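Long-range contact in sulfotransferase (Mycobacterium tuberculosis, PDB 2ZQ5), which probably transfers a sulfuryl group from the donor PAPS to an acceptor that is not yet identified: residues Ala289-Asn301 / Leu372-Leu384. Sequence-based numbering, arbitrary orientation.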
ATOM      1  N   ALA A 289     -15.604   4.311   5.512  1.00  5.75           N
ATOM      2  CA  ALA A 289     -15.027   2.965   5.482  1.00  6.28           C
ATOM      3  C   ALA A 289     -16.006   1.961   4.885  1.00  6.36           C
ATOM      4  O   ALA A 289     -15.614   1.065   4.136  1.00  7.18           O
ATOM      5  CB  ALA A 289     -14.623   2.527   6.891  1.00  7.69           C
ATOM      6  N   MET A 290     -17.283   2.105   5.223  1.00  6.33           N
ATOM      7  CA  MET A 290     -18.296   1.207   4.688  1.00  5.87           C
ATOM      8  C   MET A 290     -18.313   1.314   3.167  1.00  6.42           C
ATOM      9  O   MET A 290     -18.416   0.308   2.466  1.00  7.11           O
ATOM     10  CB  MET A 290     -19.673   1.568   5.251  1.00  7.73           C
ATOM     11  CG  MET A 290     -19.880   1.181   6.710  1.00  8.69           C
ATOM     12  SD  MET A 290     -20.350  -0.551   6.932  1.00  8.90           S
ATOM     13  CE  MET A 290     -22.110  -0.447   6.603  1.00 11.10           C
ATOM     14  N   ASP A 291     -18.203   2.537   2.660  1.00  6.68           N
ATOM     15  CA  ASP A 291     -18.213   2.758   1.221  1.00  7.94           C
ATOM     16  C   ASP A 291     -16.945   2.238   0.551  1.00  6.42           C
ATOM     17  O   ASP A 291     -17.009   1.448  -0.394  1.00  6.84           O
ATOM     18  CB  ASP A 291     -18.367   4.248   0.911  1.00  7.73           C
ATOM     19  CG  ASP A 291     -18.220   4.549  -0.568  1.00 12.53           C
ATOM     20  OD1 ASP A 291     -18.946   3.933  -1.378  1.00 17.02           O
ATOM     21  OD2 ASP A 291     -17.379   5.400  -0.922  1.00 15.15           O
ATOM     22  N   THR A 292     -15.794   2.681   1.046  1.00  6.26           N
ATOM     23  CA  THR A 292     -14.515   2.274   0.480  1.00  5.83           C
ATOM     24  C   THR A 292     -14.309   0.773   0.362  1.00  5.09           C
ATOM     25  O   THR A 292     -14.027   0.260  -0.722  1.00  5.74           O
ATOM     26  CB  THR A 292     -13.340   2.843   1.301  1.00  5.99           C
ATOM     27  OG1 THR A 292     -13.366   4.271   1.228  1.00  6.65           O
ATOM     28  CG2 THR A 292     -12.003   2.334   0.767  1.00  6.74           C
ATOM     29  N   TRP A 293     -14.453   0.061   1.474  1.00  5.51           N
ATOM     30  CA  TRP A 293     -14.207  -1.370   1.458  1.00  4.87           C
ATOM     31  C   TRP A 293     -15.273  -2.244   0.821  1.00  4.61           C
ATOM     32  O   TRP A 293     -14.963  -3.343   0.353  1.00  5.84           O
ATOM     33  CB  TRP A 293     -13.848  -1.827   2.874  1.00  6.03           C
ATOM     34  CG  TRP A 293     -12.673  -1.031   3.369  1.00  7.01           C
ATOM     35  CD1 TRP A 293     -12.661  -0.142   4.404  1.00  7.50           C
ATOM     36  CD2 TRP A 293     -11.393  -0.917   2.730  1.00  9.23           C
ATOM     37  NE1 TRP A 293     -11.460   0.529   4.442  1.00  8.88           N
ATOM     38  CE2 TRP A 293     -10.663   0.073   3.424  1.00  8.94           C
ATOM     39  CE3 TRP A 293     -10.795  -1.550   1.630  1.00 11.14           C
ATOM     40  CZ2 TRP A 293      -9.367   0.447   3.057  1.00 10.60           C
ATOM     41  CZ3 TRP A 293      -9.505  -1.179   1.262  1.00 12.51           C
ATOM     42  CH2 TRP A 293      -8.806  -0.188   1.975  1.00 10.82           C
ATOM     43  N   SER A 294     -16.520  -1.783   0.781  1.00  5.34           N
ATOM     44  CA  SER A 294     -17.535  -2.588   0.113  1.00  6.09           C
ATOM     45  C   SER A 294     -17.281  -2.460  -1.389  1.00  7.47           C
ATOM     46  O   SER A 294     -17.491  -3.408  -2.143  1.00  7.25           O
ATOM     47  CB  SER A 294     -18.954  -2.133   0.485  1.00  7.99           C
ATOM     48  OG  SER A 294     -19.211  -0.785   0.144  1.00  8.08           O
ATOM     49  N   ARG A 295     -16.816  -1.290  -1.824  1.00  6.96           N
ATOM     50  CA  ARG A 295     -16.497  -1.092  -3.237  1.00  6.05           C
ATOM     51  C   ARG A 295     -15.286  -1.950  -3.595  1.00  6.58           C
ATOM     52  O   ARG A 295     -15.270  -2.616  -4.627  1.00  7.94           O
ATOM     53  CB  ARG A 295     -16.187   0.383  -3.536  1.00  7.16           C
ATOM     54  CG  ARG A 295     -17.422   1.243  -3.721  1.00  8.11           C
ATOM     55  CD  ARG A 295     -17.100   2.634  -4.264  1.00 10.29           C
ATOM     56  NE  ARG A 295     -16.490   3.515  -3.269  1.00 11.17           N
ATOM     57  CZ  ARG A 295     -15.194   3.809  -3.204  1.00  9.83           C
ATOM     58  NH1 ARG A 295     -14.335   3.296  -4.077  1.00 11.21           N
ATOM     59  NH2 ARG A 295     -14.761   4.638  -2.262  1.00  8.84           N
ATOM     60  N   GLY A 296     -14.274  -1.939  -2.733  1.00  5.87           N
ATOM     61  CA  GLY A 296     -13.081  -2.728  -2.987  1.00  5.56           C
ATOM     62  C   GLY A 296     -13.373  -4.206  -3.162  1.00  5.49           C
ATOM     63  O   GLY A 296     -12.939  -4.824  -4.132  1.00  6.12           O
ATOM     64  N   LEU A 297     -14.110  -4.783  -2.218  1.00  5.48           N
ATOM     65  CA  LEU A 297     -14.429  -6.201  -2.300  1.00  6.11           C
ATOM     66  C   LEU A 297     -15.330  -6.526  -3.491  1.00  5.88           C
ATOM     67  O   LEU A 297     -15.145  -7.551  -4.151  1.00  6.82           O
ATOM     68  CB  LEU A 297     -15.074  -6.667  -0.992  1.00  7.11           C
ATOM     69  CG  LEU A 297     -14.119  -6.677   0.208  1.00  6.18           C
ATOM     70  CD1 LEU A 297     -14.890  -6.978   1.487  1.00  8.53           C
ATOM     71  CD2 LEU A 297     -13.024  -7.711  -0.017  1.00  8.68           C
ATOM     72  N   GLU A 298     -16.295  -5.655  -3.778  1.00  5.53           N
ATOM     73  CA  GLU A 298     -17.199  -5.880  -4.899  1.00  6.17           C
ATOM     74  C   GLU A 298     -16.444  -5.780  -6.221  1.00  6.98           C
ATOM     75  O   GLU A 298     -16.618  -6.618  -7.107  1.00  7.50           O
ATOM     76  CB  GLU A 298     -18.350  -4.870  -4.860  1.00  7.07           C
ATOM     77  CG  GLU A 298     -19.443  -5.102  -5.901  1.00  9.90           C
ATOM     78  CD  GLU A 298     -19.037  -4.663  -7.293  1.00 11.99           C
ATOM     79  OE1 GLU A 298     -18.465  -3.560  -7.420  1.00 11.41           O
ATOM     80  OE2 GLU A 298     -19.302  -5.409  -8.261  1.00 14.59           O
ATOM     81  N   ARG A 299     -15.594  -4.766  -6.353  1.00  5.91           N
ATOM     82  CA  ARG A 299     -14.823  -4.589  -7.581  1.00  6.22           C
ATOM     83  C   ARG A 299     -13.865  -5.750  -7.829  1.00  6.92           C
ATOM     84  O   ARG A 299     -13.639  -6.139  -8.975  1.00  8.06           O
ATOM     85  CB  ARG A 299     -14.042  -3.272  -7.536  1.00  6.62           C
ATOM     86  CG  ARG A 299     -14.911  -2.014  -7.621  1.00  8.12           C
ATOM     87  CD  ARG A 299     -15.530  -1.837  -9.004  1.00  9.11           C
ATOM     88  NE  ARG A 299     -16.594  -2.802  -9.269  1.00 10.59           N
ATOM     89  CZ  ARG A 299     -17.124  -3.028 -10.469  1.00 11.67           C
ATOM     90  NH1 ARG A 299     -16.693  -2.358 -11.531  1.00 11.80           N
ATOM     91  NH2 ARG A 299     -18.087  -3.927 -10.607  1.00 10.24           N
ATOM     92  N   PHE A 300     -13.297  -6.303  -6.759  1.00  5.84           N
ATOM     93  CA  PHE A 300     -12.381  -7.429  -6.904  1.00  5.87           C
ATOM     94  C   PHE A 300     -13.161  -8.639  -7.410  1.00  6.89           C
ATOM     95  O   PHE A 300     -12.719  -9.320  -8.327  1.00  6.97           O
ATOM     96  CB  PHE A 300     -11.717  -7.771  -5.566  1.00  5.51           C
ATOM     97  CG  PHE A 300     -10.596  -8.769  -5.683  1.00  5.34           C
ATOM     98  CD1 PHE A 300      -9.389  -8.416  -6.277  1.00  6.86           C
ATOM     99  CD2 PHE A 300     -10.749 -10.068  -5.197  1.00  6.56           C
ATOM    100  CE1 PHE A 300      -8.347  -9.335  -6.386  1.00  8.09           C
ATOM    101  CE2 PHE A 300      -9.710 -11.001  -5.301  1.00  6.42           C
ATOM    102  CZ  PHE A 300      -8.505 -10.631  -5.897  1.00  6.88           C
ATOM    103  N   ASN A 301     -14.321  -8.900  -6.814  1.00  6.74           N
ATOM    104  CA  ASN A 301     -15.144 -10.030  -7.248  1.00  7.68           C
ATOM    105  C   ASN A 301     -15.565  -9.889  -8.706  1.00  8.86           C
ATOM    106  O   ASN A 301     -15.478 -10.840  -9.481  1.00 11.67           O
ATOM    107  CB  ASN A 301     -16.411 -10.159  -6.398  1.00  9.68           C
ATOM    108  CG  ASN A 301     -16.143 -10.724  -5.024  1.00 13.23           C
ATOM    109  OD1 ASN A 301     -15.121 -11.369  -4.794  1.00 17.00           O
ATOM    110  ND2 ASN A 301     -17.077 -10.509  -4.106  1.00 14.83           N
ATOM    111  N   LEU A 372     -22.449   2.899  13.357  1.00  6.53           N
ATOM    112  CA  LEU A 372     -22.838   1.667  12.695  1.00  7.07           C
ATOM    113  C   LEU A 372     -23.427   0.622  13.626  1.00  8.48           C
ATOM    114  O   LEU A 372     -23.229   0.661  14.839  1.00  9.35           O
ATOM    115  CB  LEU A 372     -21.618   1.051  12.004  1.00  6.95           C
ATOM    116  CG  LEU A 372     -20.822   1.942  11.048  1.00  6.43           C
ATOM    117  CD1 LEU A 372     -19.560   1.211  10.613  1.00  8.65           C
ATOM    118  CD2 LEU A 372     -21.676   2.305   9.846  1.00 10.81           C
ATOM    119  N   THR A 373     -24.160  -0.311  13.031  1.00  9.27           N
ATOM    120  CA  THR A 373     -24.732  -1.427  13.767  1.00  8.78           C
ATOM    121  C   THR A 373     -24.181  -2.661  13.069  1.00  8.71           C
ATOM    122  O   THR A 373     -23.766  -2.595  11.906  1.00  8.65           O
ATOM    123  CB  THR A 373     -26.275  -1.487  13.685  1.00  9.91           C
ATOM    124  OG1 THR A 373     -26.676  -1.723  12.331  1.00  9.30           O
ATOM    125  CG2 THR A 373     -26.891  -0.197  14.189  1.00  9.50           C
ATOM    126  N   VAL A 374     -24.174  -3.789  13.764  1.00  8.08           N
ATOM    127  CA  VAL A 374     -23.674  -5.012  13.162  1.00  9.23           C
ATOM    128  C   VAL A 374     -24.543  -5.376  11.957  1.00  9.33           C
ATOM    129  O   VAL A 374     -24.046  -5.912  10.963  1.00  9.33           O
ATOM    130  CB  VAL A 374     -23.656  -6.172  14.190  1.00  8.33           C
ATOM    131  CG1 VAL A 374     -25.069  -6.509  14.640  1.00  9.83           C
ATOM    132  CG2 VAL A 374     -22.974  -7.391  13.590  1.00 11.06           C
ATOM    133  N   GLU A 375     -25.836  -5.066  12.041  1.00  9.13           N
ATOM    134  CA  GLU A 375     -26.760  -5.352  10.948  1.00  9.87           C
ATOM    135  C   GLU A 375     -26.373  -4.570   9.694  1.00  8.01           C
ATOM    136  O   GLU A 375     -26.412  -5.103   8.583  1.00  8.71           O
ATOM    137  CB  GLU A 375     -28.198  -4.987  11.333  1.00  9.70           C
ATOM    138  CG  GLU A 375     -28.858  -5.868  12.393  1.00 11.66           C
ATOM    139  CD  GLU A 375     -28.338  -5.614  13.795  1.00 13.57           C
ATOM    140  OE1 GLU A 375     -27.912  -4.476  14.080  1.00 11.37           O
ATOM    141  OE2 GLU A 375     -28.373  -6.552  14.622  1.00 16.69           O
ATOM    142  N   MET A 376     -26.004  -3.304   9.872  1.00  7.99           N
ATOM    143  CA  MET A 376     -25.612  -2.468   8.745  1.00  7.87           C
ATOM    144  C   MET A 376     -24.394  -3.037   8.038  1.00  8.22           C
ATOM    145  O   MET A 376     -24.336  -3.061   6.811  1.00  7.66           O
ATOM    146  CB  MET A 376     -25.299  -1.041   9.209  1.00  8.66           C
ATOM    147  CG  MET A 376     -26.519  -0.223   9.587  1.00 10.43           C
ATOM    148  SD  MET A 376     -26.074   1.323  10.392  1.00 10.83           S
ATOM    149  CE  MET A 376     -25.512   2.294   8.987  1.00 13.36           C
ATOM    150  N   VAL A 377     -23.420  -3.505   8.809  1.00  8.08           N
ATOM    151  CA  VAL A 377     -22.211  -4.048   8.206  1.00  7.99           C
ATOM    152  C   VAL A 377     -22.484  -5.361   7.474  1.00  8.23           C
ATOM    153  O   VAL A 377     -22.012  -5.561   6.355  1.00  8.83           O
ATOM    154  CB  VAL A 377     -21.105  -4.252   9.258  1.00  6.67           C
ATOM    155  CG1 VAL A 377     -19.804  -4.655   8.575  1.00  7.79           C
ATOM    156  CG2 VAL A 377     -20.895  -2.968  10.042  1.00  8.76           C
ATOM    157  N   LYS A 378     -23.254  -6.255   8.090  1.00  9.12           N
ATOM    158  CA  LYS A 378     -23.562  -7.527   7.440  1.00  8.59           C
ATOM    159  C   LYS A 378     -24.336  -7.297   6.147  1.00  7.91           C
ATOM    160  O   LYS A 378     -24.156  -8.024   5.168  1.00  9.40           O
ATOM    161  CB  LYS A 378     -24.365  -8.436   8.375  1.00  9.74           C
ATOM    162  CG  LYS A 378     -23.538  -9.015   9.515  1.00 11.48           C
ATOM    163  CD  LYS A 378     -24.345  -9.992  10.365  1.00 14.81           C
ATOM    164  CE  LYS A 378     -25.464  -9.287  11.115  1.00 16.34           C
ATOM    165  NZ  LYS A 378     -26.226 -10.223  11.991  1.00 20.67           N
ATOM    166  N   GLU A 379     -25.192  -6.279   6.147  1.00  8.31           N
ATOM    167  CA  GLU A 379     -25.986  -5.935   4.970  1.00  7.85           C
ATOM    168  C   GLU A 379     -25.111  -5.376   3.842  1.00  8.19           C
ATOM    169  O   GLU A 379     -25.181  -5.843   2.705  1.00  8.69           O
ATOM    170  CB  GLU A 379     -27.057  -4.905   5.355  1.00  9.90           C
ATOM    171  CG  GLU A 379     -27.726  -4.196   4.179  1.00 11.53           C
ATOM    172  CD  GLU A 379     -28.802  -5.022   3.496  1.00 14.64           C
ATOM    173  OE1 GLU A 379     -28.936  -6.228   3.793  1.00 14.13           O
ATOM    174  OE2 GLU A 379     -29.522  -4.455   2.647  1.00 17.70           O
ATOM    175  N   ARG A 380     -24.286  -4.381   4.162  1.00  8.33           N
ATOM    176  CA  ARG A 380     -23.421  -3.753   3.167  1.00  8.58           C
ATOM    177  C   ARG A 380     -22.421  -4.741   2.570  1.00  8.63           C
ATOM    178  O   ARG A 380     -22.081  -4.657   1.390  1.00  8.06           O
ATOM    179  CB  ARG A 380     -22.668  -2.574   3.798  1.00  9.07           C
ATOM    180  CG  ARG A 380     -21.956  -1.662   2.796  1.00 11.75           C
ATOM    181  CD  ARG A 380     -22.961  -0.989   1.866  1.00 17.59           C
ATOM    182  NE  ARG A 380     -22.358   0.007   0.987  1.00 21.58           N
ATOM    183  CZ  ARG A 380     -22.023   1.240   1.359  1.00 23.03           C
ATOM    184  NH1 ARG A 380     -22.231   1.644   2.605  1.00 23.48           N
ATOM    185  NH2 ARG A 380     -21.485   2.072   0.479  1.00 24.73           N
ATOM    186  N   PHE A 381     -21.965  -5.684   3.387  1.00  7.99           N
ATOM    187  CA  PHE A 381     -20.992  -6.664   2.929  1.00  7.34           C
ATOM    188  C   PHE A 381     -21.553  -8.043   2.605  1.00  7.46           C
ATOM    189  O   PHE A 381     -20.814  -9.026   2.565  1.00  8.92           O
ATOM    190  CB  PHE A 381     -19.861  -6.757   3.957  1.00  6.93           C
ATOM    191  CG  PHE A 381     -19.005  -5.522   4.002  1.00  7.47           C
ATOM    192  CD1 PHE A 381     -17.872  -5.422   3.202  1.00  7.71           C
ATOM    193  CD2 PHE A 381     -19.377  -4.426   4.777  1.00  8.74           C
ATOM    194  CE1 PHE A 381     -17.123  -4.248   3.164  1.00  7.57           C
ATOM    195  CE2 PHE A 381     -18.637  -3.242   4.749  1.00  7.24           C
ATOM    196  CZ  PHE A 381     -17.507  -3.152   3.939  1.00  7.21           C
ATOM    197  N   ALA A 382     -22.855  -8.110   2.353  1.00  8.68           N
ATOM    198  CA  ALA A 382     -23.486  -9.379   2.009  1.00  9.30           C
ATOM    199  C   ALA A 382     -22.798  -9.968   0.776  1.00 10.31           C
ATOM    200  O   ALA A 382     -22.677  -9.299  -0.252  1.00 11.54           O
ATOM    201  CB  ALA A 382     -24.972  -9.162   1.734  1.00 10.40           C
ATOM    202  N   GLY A 383     -22.339 -11.212   0.891  1.00 11.74           N
ATOM    203  CA  GLY A 383     -21.673 -11.877  -0.217  1.00 12.75           C
ATOM    204  C   GLY A 383     -20.240 -11.446  -0.477  1.00 13.54           C
ATOM    205  O   GLY A 383     -19.614 -11.916  -1.428  1.00 14.85           O
ATOM    206  N   LEU A 384     -19.707 -10.568   0.368  1.00 13.06           N
ATOM    207  CA  LEU A 384     -18.340 -10.079   0.196  1.00 13.12           C
ATOM    208  C   LEU A 384     -17.380 -10.583   1.272  1.00 15.23           C
ATOM    209  O   LEU A 384     -17.852 -11.169   2.267  1.00 16.79           O
ATOM    210  CB  LEU A 384     -18.337  -8.547   0.188  1.00 12.60           C
ATOM    211  CG  LEU A 384     -19.255  -7.870  -0.833  1.00 12.10           C
ATOM    212  CD1 LEU A 384     -19.208  -6.358  -0.650  1.00 11.80           C
ATOM    213  CD2 LEU A 384     -18.823  -8.259  -2.239  1.00 14.06           C
ATOM    214  OXT LEU A 384     -16.158 -10.369   1.112  1.00 14.53           O
TER
HETATM  215  O   HOH W   1     -20.485   0.292  -2.042  1.00 33.22           O
HETATM  216  O   HOH W   2     -17.028 -12.792  -2.142  1.00 22.55           O
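Ser294 OG, where Arg380 comes up to helix 282-304, is gripped twice: it donates to Met290 O one turn back (2.7 Å) and accepts from a water that in turn accepts from Arg380 NH2. The hydroxyl, held between its own backbone N and carbonyl carbon (chi1 59°), stays folded against the helix. Met290 O also takes Ser294 N and lies over one face of the Arg380 guanidinium, whose NH2 makes a long salt bridge of 3.7 Å to Asp291 OD1. Arg295 grips that carboxylate side-on with two nitrogens.

Next to these polar groups, Ser294 CB sits over the face of the Phe381 ring, a CH-pi contact. Met290 SD meets the ring edge in plane, 3.9 Å from Phe381 CE2, a Met-aromatic contact. Bends at chi2 and chi3 carry Met290 CE on to Arg380 CB (3.6 Å). Leu384, the C-terminal residue, packs its CB against Leu297 CB at 3.9 Å, and a second water joins Asn301 ND2 to Gly383 O.

The axes of 374-380 and 289-301 cross at -28°. Helix 374-380 and the type II turn Phe381-Leu384 thus pack the chain's end on helix 282-304 of the P-loop-type sulfotransferase fold, while Met262 of helix 262-272 touches Phe381 and Leu372, and Leu297 reaches Gln253 of strand 250-255 in the parallel sheet.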